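Local coordinates for protein regulator of nonsense transcripts 2 (Homo sapiens, PDB 4CEK) that takes part in nonsense-mediated mRNA decay and contains three MIF4G domains, of which this second, all-helical one probably serves as a scaffold for protein partners, at residues E19-L24 with Y172-A177; A149-L154 with P181-V186; E222-K227 with E258-F263; E211-T216 with I250-T255; E89-T94 with A157-P162. All blocks are in the same frame, centred on the assembly; numbering follows the deposited sequence.

Contact 1: E19-L24 with Y172-A177; sequences ENLIDL and YARLVA
R174 and A177, on helix 169-179 of the all-helical MIF4G domain, receive N20 and L21 of the loop that follows helix 13-19, so that the N-terminal part of the chain is held against the helical domain. The polar half of the contact is made by the R174 guanidinium. Its NH2 donates to the backbone carbonyl of N20, with NH2 to O at 2.9 Å and the N-H...O angle at 149°. NH1 reaches the same oxygen in a weak second bond, 3.2 Å from NH1 to N20 O. The carbonyl sits at the edge of the guanidinium, a little out of its plane. R174 carries CG trans to its backbone N (chi1 -155°) and bends at chi3, a course that takes the charged end off the helix and out to the loop. There it also bonds the carbonyls of N16 and F17, in the last turn of helix 13-19, and forms a salt bridge with D135, which probably helps to fix the group's rotation. The apolar half belongs to L21, whose side chain slides past the arginine in the opposite direction. Its CD2 lies over one face of the guanidinium, offset toward the rim and 3.5 Å from R174 NH1. The other methyl, L21 CD1, meets A177 twice, at 3.9 Å from CB and 3.6 Å from the carbonyl O.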
# COMPACT_ATOMS: atom_id res chain seq x y z
N GLU A 19 11.47 3.70 9.43
CA GLU A 19 11.45 3.75 10.89
C GLU A 19 11.64 5.13 11.50
O GLU A 19 11.26 5.31 12.65
CB GLU A 19 12.52 2.83 11.46
CG GLU A 19 12.51 1.43 10.86
CD GLU A 19 13.14 0.40 11.77
OE1 GLU A 19 13.86 0.78 12.71
OE2 GLU A 19 12.92 -0.81 11.53
N ASN A 20 12.23 6.08 10.79
CA ASN A 20 12.46 7.42 11.36
C ASN A 20 11.53 8.45 10.77
O ASN A 20 11.80 9.07 9.73
CB ASN A 20 13.93 7.85 11.22
CG ASN A 20 14.83 7.06 12.16
OD1 ASN A 20 15.85 6.51 11.75
ND2 ASN A 20 14.41 6.96 13.42
N LEU A 21 10.40 8.59 11.45
CA LEU A 21 9.32 9.44 11.02
C LEU A 21 9.42 10.75 11.80
O LEU A 21 10.02 10.79 12.88
CB LEU A 21 7.96 8.75 11.27
CG LEU A 21 7.66 7.46 10.48
CD1 LEU A 21 6.23 7.00 10.69
CD2 LEU A 21 7.93 7.69 9.00
N ILE A 22 8.88 11.82 11.22
CA ILE A 22 8.77 13.06 11.95
C ILE A 22 7.69 12.90 13.01
O ILE A 22 6.60 12.37 12.73
CB ILE A 22 8.47 14.27 11.04
CG1 ILE A 22 9.71 14.62 10.20
CG2 ILE A 22 8.10 15.49 11.88
CD1 ILE A 22 9.92 16.11 10.03
N ASP A 23 8.01 13.31 14.23
CA ASP A 23 7.10 13.27 15.37
C ASP A 23 6.16 14.49 15.30
O ASP A 23 6.47 15.56 15.82
CB ASP A 23 7.90 13.26 16.67
CG ASP A 23 7.03 13.15 17.90
OD1 ASP A 23 5.80 12.91 17.78
OD2 ASP A 23 7.58 13.32 19.01
N LEU A 24 5.04 14.32 14.63
CA LEU A 24 4.08 15.39 14.54
C LEU A 24 3.35 15.64 15.85
O LEU A 24 2.81 16.73 16.01
CB LEU A 24 3.05 15.14 13.46
CG LEU A 24 3.52 15.00 12.02
CD1 LEU A 24 2.26 15.03 11.18
CD2 LEU A 24 4.50 16.06 11.58
N TYR A 172 3.50 7.94 -0.33
CA TYR A 172 2.14 7.88 0.14
C TYR A 172 1.97 7.04 1.41
O TYR A 172 1.29 7.46 2.34
CB TYR A 172 1.23 7.42 -0.96
CG TYR A 172 0.96 8.49 -1.98
CD1 TYR A 172 1.73 9.67 -2.05
CD2 TYR A 172 -0.07 8.34 -2.89
CE1 TYR A 172 1.45 10.66 -2.99
CE2 TYR A 172 -0.35 9.31 -3.83
CZ TYR A 172 0.40 10.47 -3.89
OH TYR A 172 0.07 11.42 -4.85
N ALA A 173 2.64 5.91 1.49
CA ALA A 173 2.64 5.16 2.74
C ALA A 173 3.31 5.93 3.89
O ALA A 173 2.89 5.82 5.04
CB ALA A 173 3.28 3.79 2.57
N ARG A 174 4.41 6.63 3.60
CA ARG A 174 5.10 7.40 4.65
C ARG A 174 4.19 8.50 5.23
O ARG A 174 4.11 8.66 6.45
CB ARG A 174 6.40 8.03 4.14
CG ARG A 174 7.41 8.30 5.26
CD ARG A 174 8.71 8.88 4.73
NE ARG A 174 9.35 9.81 5.68
CZ ARG A 174 10.20 9.50 6.65
NH1 ARG A 174 10.58 8.24 6.85
NH2 ARG A 174 10.70 10.45 7.43
N LEU A 175 3.52 9.23 4.35
CA LEU A 175 2.53 10.24 4.73
C LEU A 175 1.54 9.64 5.73
O LEU A 175 1.43 10.12 6.86
CB LEU A 175 1.76 10.74 3.49
CG LEU A 175 0.85 11.97 3.67
CD1 LEU A 175 1.63 13.15 4.27
CD2 LEU A 175 0.27 12.34 2.33
N VAL A 176 0.89 8.54 5.33
CA VAL A 176 -0.14 7.91 6.13
C VAL A 176 0.41 7.53 7.50
O VAL A 176 -0.21 7.81 8.51
CB VAL A 176 -0.75 6.69 5.43
CG1 VAL A 176 -1.57 5.88 6.41
CG2 VAL A 176 -1.58 7.14 4.22
N ALA A 177 1.60 6.93 7.54
CA ALA A 177 2.15 6.47 8.80
C ALA A 177 2.61 7.64 9.67
O ALA A 177 2.68 7.54 10.90
CB ALA A 177 3.30 5.52 8.56

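Contact 2: A149-L154 with P181-V186; sequences ANRKKL and PCMSDV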
# COMPACT_ATOMS: atom_id res chain seq x y z
N ALA A 149 -13.87 16.41 6.89
CA ALA A 149 -14.11 16.45 5.45
C ALA A 149 -12.82 16.37 4.62
O ALA A 149 -12.80 15.82 3.51
CB ALA A 149 -14.88 17.71 5.07
N ASN A 150 -11.77 16.97 5.15
CA ASN A 150 -10.49 17.03 4.47
C ASN A 150 -9.69 15.74 4.62
O ASN A 150 -8.91 15.39 3.73
CB ASN A 150 -9.65 18.23 4.98
CG ASN A 150 -10.07 19.56 4.34
OD1 ASN A 150 -10.95 19.60 3.46
ND2 ASN A 150 -9.42 20.66 4.75
N ARG A 151 -9.88 15.03 5.73
CA ARG A 151 -9.22 13.76 5.92
C ARG A 151 -9.83 12.74 4.93
O ARG A 151 -9.12 11.85 4.44
CB ARG A 151 -9.30 13.31 7.38
CG ARG A 151 -8.50 14.21 8.30
CD ARG A 151 -8.22 13.60 9.68
NE ARG A 151 -9.47 13.39 10.43
CZ ARG A 151 -10.22 14.37 10.97
NH1 ARG A 151 -9.89 15.66 10.86
NH2 ARG A 151 -11.34 14.04 11.60
N LYS A 152 -11.11 12.89 4.62
CA LYS A 152 -11.77 11.98 3.71
C LYS A 152 -11.30 12.23 2.29
O LYS A 152 -11.17 11.30 1.50
CB LYS A 152 -13.30 12.14 3.73
CG LYS A 152 -14.04 11.28 4.73
CD LYS A 152 -15.56 11.37 4.51
CE LYS A 152 -16.17 12.65 5.09
NZ LYS A 152 -17.22 13.25 4.21
N LYS A 153 -11.11 13.49 1.95
CA LYS A 153 -10.57 13.83 0.64
C LYS A 153 -9.13 13.34 0.51
O LYS A 153 -8.77 12.88 -0.55
CB LYS A 153 -10.68 15.33 0.39
CG LYS A 153 -11.92 15.73 -0.40
CD LYS A 153 -12.24 17.23 -0.31
CE LYS A 153 -12.37 17.90 -1.69
NZ LYS A 153 -13.50 17.43 -2.56
N LEU A 154 -8.32 13.46 1.55
CA LEU A 154 -6.94 12.99 1.49
C LEU A 154 -6.93 11.49 1.19
O LEU A 154 -6.38 11.06 0.19
CB LEU A 154 -6.20 13.23 2.81
CG LEU A 154 -4.77 12.69 2.86
CD1 LEU A 154 -3.96 13.10 1.63
CD2 LEU A 154 -4.05 13.03 4.17
N PRO A 181 -0.27 8.83 14.17
CA PRO A 181 -0.29 9.06 15.62
C PRO A 181 -1.16 10.24 16.09
O PRO A 181 -1.43 10.33 17.29
CB PRO A 181 1.20 9.30 15.94
CG PRO A 181 1.93 8.55 14.86
CD PRO A 181 1.10 8.88 13.64
N CYS A 182 -1.60 11.12 15.20
CA CYS A 182 -2.47 12.20 15.59
C CYS A 182 -3.70 12.42 14.70
O CYS A 182 -4.40 13.41 14.85
CB CYS A 182 -1.64 13.47 15.66
SG CYS A 182 -1.21 14.07 14.04
N MET A 183 -3.96 11.50 13.78
CA MET A 183 -5.25 11.35 13.08
C MET A 183 -5.25 9.93 12.46
O MET A 183 -5.16 9.72 11.24
CB MET A 183 -5.44 12.40 11.99
CG MET A 183 -4.35 12.45 10.95
SD MET A 183 -4.69 13.68 9.68
CE MET A 183 -4.19 15.11 10.68
N SER A 184 -5.32 8.94 13.33
CA SER A 184 -5.29 7.55 12.90
C SER A 184 -6.27 7.22 11.74
O SER A 184 -5.93 6.38 10.92
CB SER A 184 -5.53 6.64 14.12
OG SER A 184 -6.87 6.71 14.55
N ASP A 185 -7.46 7.87 11.70
CA ASP A 185 -8.55 7.55 10.71
C ASP A 185 -8.17 7.61 9.22
O ASP A 185 -8.85 7.07 8.36
CB ASP A 185 -9.74 8.45 10.94
CG ASP A 185 -9.37 9.91 10.89
OD1 ASP A 185 -8.29 10.25 11.44
OD2 ASP A 185 -10.15 10.70 10.31
N VAL A 186 -7.09 8.30 8.92
CA VAL A 186 -6.59 8.26 7.58
C VAL A 186 -6.09 6.84 7.27
O VAL A 186 -6.48 6.25 6.24
CB VAL A 186 -5.46 9.26 7.41
CG1 VAL A 186 -4.80 9.05 6.06
CG2 VAL A 186 -6.05 10.68 7.59
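R151 keeps CG beside its backbone N and bends at chi3 (-64°), while D185 places its carboxylate between its own N and carbonyl carbon; the two side chains meet at about a right angle. R151 NE then donates to D185 OD2 over 2.8 Å, nearly straight at 164°. This salt bridge rests on one N-H: OD2 lies in the guanidinium plane at its edge and uses its syn lone pair, yet the carboxylate is turned 61° from that plane, so the two groups do not pair in the flat, two-bonded way. R151 NH1 is taken by N146 OD1. The bend also lays the aliphatic part of the arginine on M183, with R151 CD 3.5 Å from M183 SD and 3.8 Å from M183 CB. V186 lies farther along, its CG2 at 4.2 Å from R151 CB and its CG1 at 4.5 Å from L154 CD2, a loose apolar join of helix 148-159 to the start of helix 185-203. F141 of helix 131-144 borders both L154 and M183. Were R151 shortened to an alanine, D185 would probably lose its charged mate and a gap would open beside the M183 sulfur. The carboxylate, near the start of helix 185-203, is likely to be stabilised as an anion by the arginine, and perhaps by the helix end, while the arginine's methylenes pack on the methionine, so one side chain serves both a charged and an apolar partner.

Contact 3: E222-K227 with E258-F263; sequences ELTKFK and ETCGRF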
# COMPACT_ATOMS: atom_id res chain seq x y z
N GLU A 222 3.72 -1.61 0.92
CA GLU A 222 4.40 -0.42 1.49
C GLU A 222 3.86 -0.07 2.89
O GLU A 222 4.60 0.14 3.86
CB GLU A 222 4.22 0.76 0.53
CG GLU A 222 5.12 0.70 -0.71
CD GLU A 222 6.59 0.52 -0.33
OE1 GLU A 222 7.03 1.11 0.68
OE2 GLU A 222 7.31 -0.25 -0.99
N LEU A 223 2.54 -0.15 3.01
CA LEU A 223 1.85 0.05 4.27
C LEU A 223 2.23 -0.99 5.30
O LEU A 223 2.20 -0.70 6.49
CB LEU A 223 0.32 0.07 4.02
CG LEU A 223 -0.12 1.42 3.40
CD1 LEU A 223 -1.49 1.34 2.80
CD2 LEU A 223 -0.04 2.54 4.44
N THR A 224 2.60 -2.19 4.86
CA THR A 224 2.97 -3.26 5.79
C THR A 224 4.32 -2.92 6.38
O THR A 224 4.56 -3.09 7.61
CB THR A 224 3.05 -4.63 5.08
OG1 THR A 224 1.77 -4.95 4.51
CG2 THR A 224 3.46 -5.75 6.03
N LYS A 225 5.23 -2.45 5.51
CA LYS A 225 6.58 -2.07 5.97
C LYS A 225 6.49 -0.92 6.97
O LYS A 225 7.34 -0.81 7.82
CB LYS A 225 7.54 -1.74 4.78
CG LYS A 225 8.07 -3.00 4.05
CD LYS A 225 8.95 -2.72 2.80
CE LYS A 225 8.23 -1.92 1.72
NZ LYS A 225 8.95 -1.88 0.40
N PHE A 226 5.46 -0.08 6.87
CA PHE A 226 5.24 0.99 7.84
C PHE A 226 4.38 0.58 9.07
O PHE A 226 4.08 1.42 9.93
CB PHE A 226 4.60 2.19 7.13
CG PHE A 226 5.60 3.08 6.44
CD1 PHE A 226 6.46 3.85 7.18
CD2 PHE A 226 5.67 3.13 5.07
CE1 PHE A 226 7.39 4.65 6.57
CE2 PHE A 226 6.58 3.92 4.44
CZ PHE A 226 7.44 4.69 5.19
N LYS A 227 4.00 -0.70 9.14
CA LYS A 227 3.14 -1.24 10.19
C LYS A 227 1.75 -0.61 10.21
O LYS A 227 1.14 -0.58 11.26
CB LYS A 227 3.78 -1.08 11.58
CG LYS A 227 5.23 -1.53 11.67
CD LYS A 227 5.81 -1.30 13.06
CE LYS A 227 7.33 -1.48 13.07
NZ LYS A 227 8.02 -0.77 14.20
N GLU A 258 7.77 -9.41 -3.30
CA GLU A 258 8.81 -8.47 -3.71
C GLU A 258 8.74 -7.15 -2.93
O GLU A 258 9.77 -6.52 -2.66
CB GLU A 258 8.68 -8.12 -5.19
CG GLU A 258 9.13 -9.15 -6.22
CD GLU A 258 8.89 -8.62 -7.63
OE1 GLU A 258 9.16 -7.40 -7.85
OE2 GLU A 258 8.39 -9.37 -8.51
N THR A 259 7.53 -6.72 -2.58
CA THR A 259 7.33 -5.45 -1.92
C THR A 259 7.66 -5.60 -0.44
O THR A 259 8.34 -4.76 0.09
CB THR A 259 5.89 -4.92 -2.16
OG1 THR A 259 5.56 -4.93 -3.57
CG2 THR A 259 5.72 -3.48 -1.63
N CYS A 260 7.20 -6.64 0.25
CA CYS A 260 7.38 -6.73 1.73
C CYS A 260 7.75 -8.09 2.28
O CYS A 260 7.81 -8.24 3.49
CB CYS A 260 6.13 -6.28 2.48
SG CYS A 260 4.65 -7.35 2.33
N GLY A 261 8.06 -9.06 1.42
CA GLY A 261 8.44 -10.41 1.86
C GLY A 261 9.66 -10.44 2.76
O GLY A 261 9.72 -11.22 3.71
N ARG A 262 10.67 -9.61 2.49
CA ARG A 262 11.85 -9.65 3.35
C ARG A 262 11.54 -9.10 4.71
O ARG A 262 12.02 -9.64 5.70
CB ARG A 262 13.03 -8.90 2.74
CG ARG A 262 13.77 -9.72 1.69
CD ARG A 262 14.53 -8.81 0.75
NE ARG A 262 15.38 -9.55 -0.16
CZ ARG A 262 16.21 -9.00 -1.04
NH1 ARG A 262 16.31 -7.67 -1.15
NH2 ARG A 262 16.95 -9.78 -1.82
N PHE A 263 10.76 -8.02 4.76
CA PHE A 263 10.29 -7.47 6.04
C PHE A 263 9.60 -8.55 6.85
O PHE A 263 9.90 -8.75 8.03
CB PHE A 263 9.37 -6.26 5.79
CG PHE A 263 8.78 -5.67 7.05
CD1 PHE A 263 9.48 -4.75 7.80
CD2 PHE A 263 7.48 -6.00 7.46
CE1 PHE A 263 8.92 -4.19 8.96
CE2 PHE A 263 6.92 -5.46 8.62
CZ PHE A 263 7.63 -4.55 9.37
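K225 and F263 carry a mixed polar and aromatic contact between the C-terminal end of helix 210-225 and a kinked part of helix 247-266. The lysine lies across the second helix: its CA stands 4.1 Å from the centroid of the F263 ring and 1° off the normal, a CH-pi contact square over the face. Farther out, K225 CG approaches F263 CB at 3.9 Å. Bending at chi3 (-60°), the chain then delivers K225 NZ to T259 O, a hydrogen bond of 3.0 Å. This carbonyl would serve the N of F263 in a regular helix, but the kink breaks that bond and the ammonium takes it up. K225 NZ also makes a 2.7 Å salt bridge to E222 OE2, which it meets from above the carboxylate plane, and the other oxygen, OE1, is bonded by Y18. The methyl T259 CG2 also comes within 3.7 Å of E222 OE2, roughly at a right angle to the lysine's approach. The ring of F263 reaches beyond the lysine to the last helical turn, with CE2 at 3.5 Å from T224 O, while W9 packs against the same ring. T224 CB meets the C260 sulfur more loosely. K227 turns the chain at positive phi in a Schellman motif that closes helix 210-225; the pairing of helices 210-225 and 247-266, next-but-one in the chain, belongs to the stacked-helix, HEAT-like MIF4G fold.

Contact 4: E211-T216 with I250-T255; sequences ETKNKT and IEMACT
The carboxamide of N214 is the flat group at this contact, and T255 OG1 stands above its plane, displaced toward the oxygen: OG1 lies 2.9 Å from OD1, 3.3 Å from CG and 3.7 Å from ND2. The two side chains cross at about a right angle. They join helices 210-225 and 247-266, next-but-one neighbours in the HEAT-like MIF4G stack, whose short segments run in the same general direction with a crossing angle of -37° and axes 9.3 Å apart. N214 holds CG beside its backbone N (chi1 -74°), a setting that swings the amide across the gap between the helices rather than along its own. N214 OD1 also comes to 4.0 Å from M252 CA, a looser touch on the backbone of the opposing helix. T255 OG1 sits equally near the carbonyl of E251 one turn earlier. One residue back from N214, K213 contributes only its aliphatic root to the contact; the chain runs on extended and its NZ bonds H248 ND1. M252 bends at chi3, its side chain packing on F198 and H201 of helix 185-203, which line this buried side of the interface. Between the two chains the meeting is of methylenes, K213 CB to M252 CG at 4.1 Å.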
# COMPACT_ATOMS: atom_id res chain seq x y z
N GLU A 211 -2.03 -5.27 -14.00
CA GLU A 211 -1.29 -4.08 -13.58
C GLU A 211 -1.96 -3.24 -12.48
O GLU A 211 -1.25 -2.69 -11.63
CB GLU A 211 -1.02 -3.20 -14.79
CG GLU A 211 0.11 -2.21 -14.56
CD GLU A 211 0.69 -1.71 -15.85
OE1 GLU A 211 0.80 -2.51 -16.81
OE2 GLU A 211 1.04 -0.51 -15.90
N THR A 212 -3.29 -3.13 -12.51
CA THR A 212 -4.05 -2.49 -11.41
C THR A 212 -3.98 -3.33 -10.15
O THR A 212 -3.78 -2.82 -9.07
CB THR A 212 -5.55 -2.35 -11.74
OG1 THR A 212 -5.72 -1.64 -12.97
CG2 THR A 212 -6.27 -1.61 -10.61
N LYS A 213 -4.14 -4.64 -10.29
CA LYS A 213 -4.10 -5.55 -9.17
C LYS A 213 -2.75 -5.39 -8.43
O LYS A 213 -2.69 -5.34 -7.19
CB LYS A 213 -4.30 -6.98 -9.67
CG LYS A 213 -5.58 -7.16 -10.48
CD LYS A 213 -5.74 -8.59 -11.01
CE LYS A 213 -7.20 -8.99 -11.25
NZ LYS A 213 -7.42 -10.47 -11.21
N ASN A 214 -1.67 -5.28 -9.21
CA ASN A 214 -0.32 -5.10 -8.68
C ASN A 214 -0.13 -3.75 -7.96
O ASN A 214 0.57 -3.70 -6.97
CB ASN A 214 0.74 -5.31 -9.80
CG ASN A 214 0.94 -6.79 -10.19
OD1 ASN A 214 0.61 -7.73 -9.44
ND2 ASN A 214 1.50 -7.01 -11.39
N LYS A 215 -0.79 -2.68 -8.42
CA LYS A 215 -0.84 -1.43 -7.69
C LYS A 215 -1.45 -1.65 -6.30
O LYS A 215 -0.87 -1.22 -5.30
CB LYS A 215 -1.69 -0.37 -8.42
CG LYS A 215 -1.70 1.02 -7.73
CD LYS A 215 -3.02 1.80 -7.86
CE LYS A 215 -4.16 1.20 -7.02
NZ LYS A 215 -4.47 1.84 -5.69
N THR A 216 -2.61 -2.30 -6.23
CA THR A 216 -3.26 -2.54 -4.95
C THR A 216 -2.32 -3.30 -4.03
O THR A 216 -2.13 -2.92 -2.89
CB THR A 216 -4.57 -3.32 -5.08
OG1 THR A 216 -5.54 -2.55 -5.79
CG2 THR A 216 -5.13 -3.66 -3.73
N ILE A 250 -1.03 -15.88 -8.45
CA ILE A 250 0.40 -16.18 -8.35
C ILE A 250 1.14 -14.87 -8.54
O ILE A 250 2.05 -14.59 -7.76
CB ILE A 250 0.90 -17.22 -9.41
CG1 ILE A 250 0.40 -18.65 -9.12
CG2 ILE A 250 2.41 -17.30 -9.41
CD1 ILE A 250 0.43 -19.57 -10.35
N GLU A 251 0.76 -14.06 -9.53
CA GLU A 251 1.47 -12.79 -9.75
C GLU A 251 1.26 -11.79 -8.62
O GLU A 251 2.22 -11.17 -8.14
CB GLU A 251 1.12 -12.12 -11.05
CG GLU A 251 0.98 -13.05 -12.22
CD GLU A 251 1.00 -12.31 -13.55
OE1 GLU A 251 1.81 -11.33 -13.67
OE2 GLU A 251 0.20 -12.73 -14.45
N MET A 252 0.02 -11.64 -8.19
CA MET A 252 -0.29 -10.77 -7.02
C MET A 252 0.57 -11.19 -5.85
O MET A 252 1.16 -10.36 -5.18
CB MET A 252 -1.78 -10.84 -6.66
CG MET A 252 -2.73 -10.30 -7.74
SD MET A 252 -4.47 -10.57 -7.31
CE MET A 252 -4.53 -9.62 -5.80
N ALA A 253 0.64 -12.49 -5.61
CA ALA A 253 1.48 -13.05 -4.54
C ALA A 253 2.95 -12.66 -4.64
O ALA A 253 3.58 -12.36 -3.61
CB ALA A 253 1.41 -14.57 -4.55
N CYS A 254 3.49 -12.73 -5.86
CA CYS A 254 4.91 -12.52 -6.12
C CYS A 254 5.22 -11.05 -6.04
O CYS A 254 6.26 -10.66 -5.47
CB CYS A 254 5.36 -13.11 -7.50
SG CYS A 254 5.31 -14.96 -7.55
N THR A 255 4.32 -10.22 -6.57
CA THR A 255 4.38 -8.75 -6.31
C THR A 255 4.35 -8.43 -4.81
O THR A 255 5.19 -7.66 -4.31
CB THR A 255 3.25 -8.02 -6.98
OG1 THR A 255 3.16 -8.44 -8.35
CG2 THR A 255 3.49 -6.50 -6.90

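Contact 5: E89-T94 with A157-P162; sequences EAEDLT and ALFIVP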
# COMPACT_ATOMS: atom_id res chain seq x y z
N GLU A 89 -12.83 -0.44 -10.98
CA GLU A 89 -14.14 0.10 -10.60
C GLU A 89 -14.06 0.89 -9.28
O GLU A 89 -14.69 1.93 -9.16
CB GLU A 89 -15.17 -1.04 -10.43
CG GLU A 89 -15.55 -1.77 -11.71
CD GLU A 89 -14.80 -3.08 -11.94
OE1 GLU A 89 -13.54 -3.11 -11.85
OE2 GLU A 89 -15.47 -4.08 -12.26
N ALA A 90 -13.25 0.41 -8.33
CA ALA A 90 -13.11 1.03 -7.01
C ALA A 90 -12.56 2.46 -7.11
O ALA A 90 -13.09 3.38 -6.50
CB ALA A 90 -12.22 0.18 -6.11
N GLU A 91 -11.50 2.63 -7.90
CA GLU A 91 -10.92 3.95 -8.17
C GLU A 91 -11.82 4.86 -8.99
O GLU A 91 -11.79 6.06 -8.77
CB GLU A 91 -9.57 3.81 -8.89
CG GLU A 91 -8.47 3.30 -7.96
CD GLU A 91 -7.31 2.67 -8.70
OE1 GLU A 91 -6.83 3.24 -9.71
OE2 GLU A 91 -6.90 1.59 -8.25
N ASP A 92 -12.58 4.31 -9.93
CA ASP A 92 -13.53 5.12 -10.69
C ASP A 92 -14.63 5.69 -9.79
O ASP A 92 -14.92 6.88 -9.83
CB ASP A 92 -14.18 4.30 -11.82
CG ASP A 92 -15.13 5.15 -12.69
OD1 ASP A 92 -14.65 5.89 -13.59
OD2 ASP A 92 -16.35 5.08 -12.46
N LEU A 93 -15.24 4.81 -9.01
CA LEU A 93 -16.24 5.18 -8.02
C LEU A 93 -15.70 6.20 -7.02
O LEU A 93 -16.33 7.22 -6.78
CB LEU A 93 -16.74 3.93 -7.28
CG LEU A 93 -17.69 4.11 -6.11
CD1 LEU A 93 -18.86 5.05 -6.44
CD2 LEU A 93 -18.19 2.72 -5.70
N THR A 94 -14.52 5.93 -6.45
CA THR A 94 -13.87 6.91 -5.57
C THR A 94 -13.61 8.27 -6.24
O THR A 94 -13.82 9.32 -5.62
CB THR A 94 -12.56 6.36 -4.98
OG1 THR A 94 -12.83 5.13 -4.30
CG2 THR A 94 -11.92 7.36 -3.98
N ALA A 157 -7.78 10.71 -2.31
CA ALA A 157 -6.72 11.08 -3.26
C ALA A 157 -5.54 10.12 -3.17
O ALA A 157 -4.95 9.79 -4.19
CB ALA A 157 -6.24 12.52 -3.06
N LEU A 158 -5.19 9.68 -1.97
CA LEU A 158 -4.17 8.65 -1.82
C LEU A 158 -4.59 7.34 -2.53
O LEU A 158 -3.78 6.72 -3.19
CB LEU A 158 -3.89 8.40 -0.35
CG LEU A 158 -3.39 9.61 0.42
CD1 LEU A 158 -3.02 9.21 1.84
CD2 LEU A 158 -2.18 10.18 -0.30
N PHE A 159 -5.87 6.96 -2.45
CA PHE A 159 -6.33 5.67 -2.95
C PHE A 159 -6.35 5.63 -4.48
O PHE A 159 -6.13 4.57 -5.09
CB PHE A 159 -7.71 5.33 -2.39
CG PHE A 159 -8.31 4.05 -2.91
CD1 PHE A 159 -7.95 2.82 -2.36
CD2 PHE A 159 -9.23 4.07 -3.95
CE1 PHE A 159 -8.51 1.64 -2.83
CE2 PHE A 159 -9.79 2.90 -4.42
CZ PHE A 159 -9.43 1.67 -3.85
N ILE A 160 -6.62 6.76 -5.12
CA ILE A 160 -6.63 6.79 -6.59
C ILE A 160 -5.26 7.13 -7.19
O ILE A 160 -5.23 7.57 -8.32
CB ILE A 160 -7.72 7.71 -7.23
CG1 ILE A 160 -7.52 9.17 -6.83
CG2 ILE A 160 -9.12 7.24 -6.86
CD1 ILE A 160 -8.56 10.10 -7.42
N VAL A 161 -4.16 6.92 -6.47
CA VAL A 161 -2.83 6.91 -7.13
C VAL A 161 -2.93 6.21 -8.48
O VAL A 161 -3.46 5.11 -8.56
CB VAL A 161 -1.72 6.14 -6.38
CG1 VAL A 161 -0.69 7.07 -5.80
CG2 VAL A 161 -2.26 5.18 -5.33
N PRO A 162 -2.44 6.84 -9.55
CA PRO A 162 -2.44 6.12 -10.84
C PRO A 162 -1.41 4.94 -10.90
O PRO A 162 -0.33 5.02 -10.31
CB PRO A 162 -2.08 7.21 -11.84
CG PRO A 162 -1.30 8.21 -11.05
CD PRO A 162 -1.89 8.20 -9.67
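E91 and I160 bring their CA atoms to 5.4 Å, where helix 148-159 has just ended and I160 is the first residue to leave helical geometry, letting the chain pass close along the first turns of helix 89-99. The I160 methyl CG2 uses this closeness: it lies 3.5 Å from E91 O and 4.0 Å from both E91 CB and T94 CG2. F159, its CG trans to the backbone N (chi1 177°), sends its ring against the same helix turn. A90 CB meets the ring at its edge, 3.9 Å from F159 CZ, while E91 CG approaches F159 CE2 obliquely at 3.8 Å. In this way helix 89-99 packs on the all-helical, HEAT-like MIF4G fold, lying over the end of helix 148-159. K215 of helix 210-225 makes a cation-pi contact with the F159 ring, and M193 and L190 of helix 185-203 also border it. T94 OG1 stands 3.8 Å from F159 CD2 and donates to A90 O over 2.8 Å. With a valine in place of T94 the hydroxyl is gone, and A90 O would probably keep the backbone bond alone. As it stands, T94 N and T94 OG1 grip that carbonyl from opposite faces of its plane.

How the contacts relate
Contacts 3 and 4 join the same two helices, 210-225 and 247-266, at different heights: contact 4 is buried and built around an amide and a hydroxyl, whereas contact 3, partly buried near the helix end, relies on a lysine and an aromatic ring. Contacts 2 and 5 share helix 148-159; one is a buried contact with a salt bridge, the other largely apolar and partly buried. Contacts 1 and 5 bring in the early segments 19-24 and 89-94; contact 1 is partly buried, its loop residues N20 and I22 exposed. F226 packs on A173 and A177, linking contacts 1 and 3, and K215 of segment 211-216 reaches F159, and more weakly E91, of contact 5.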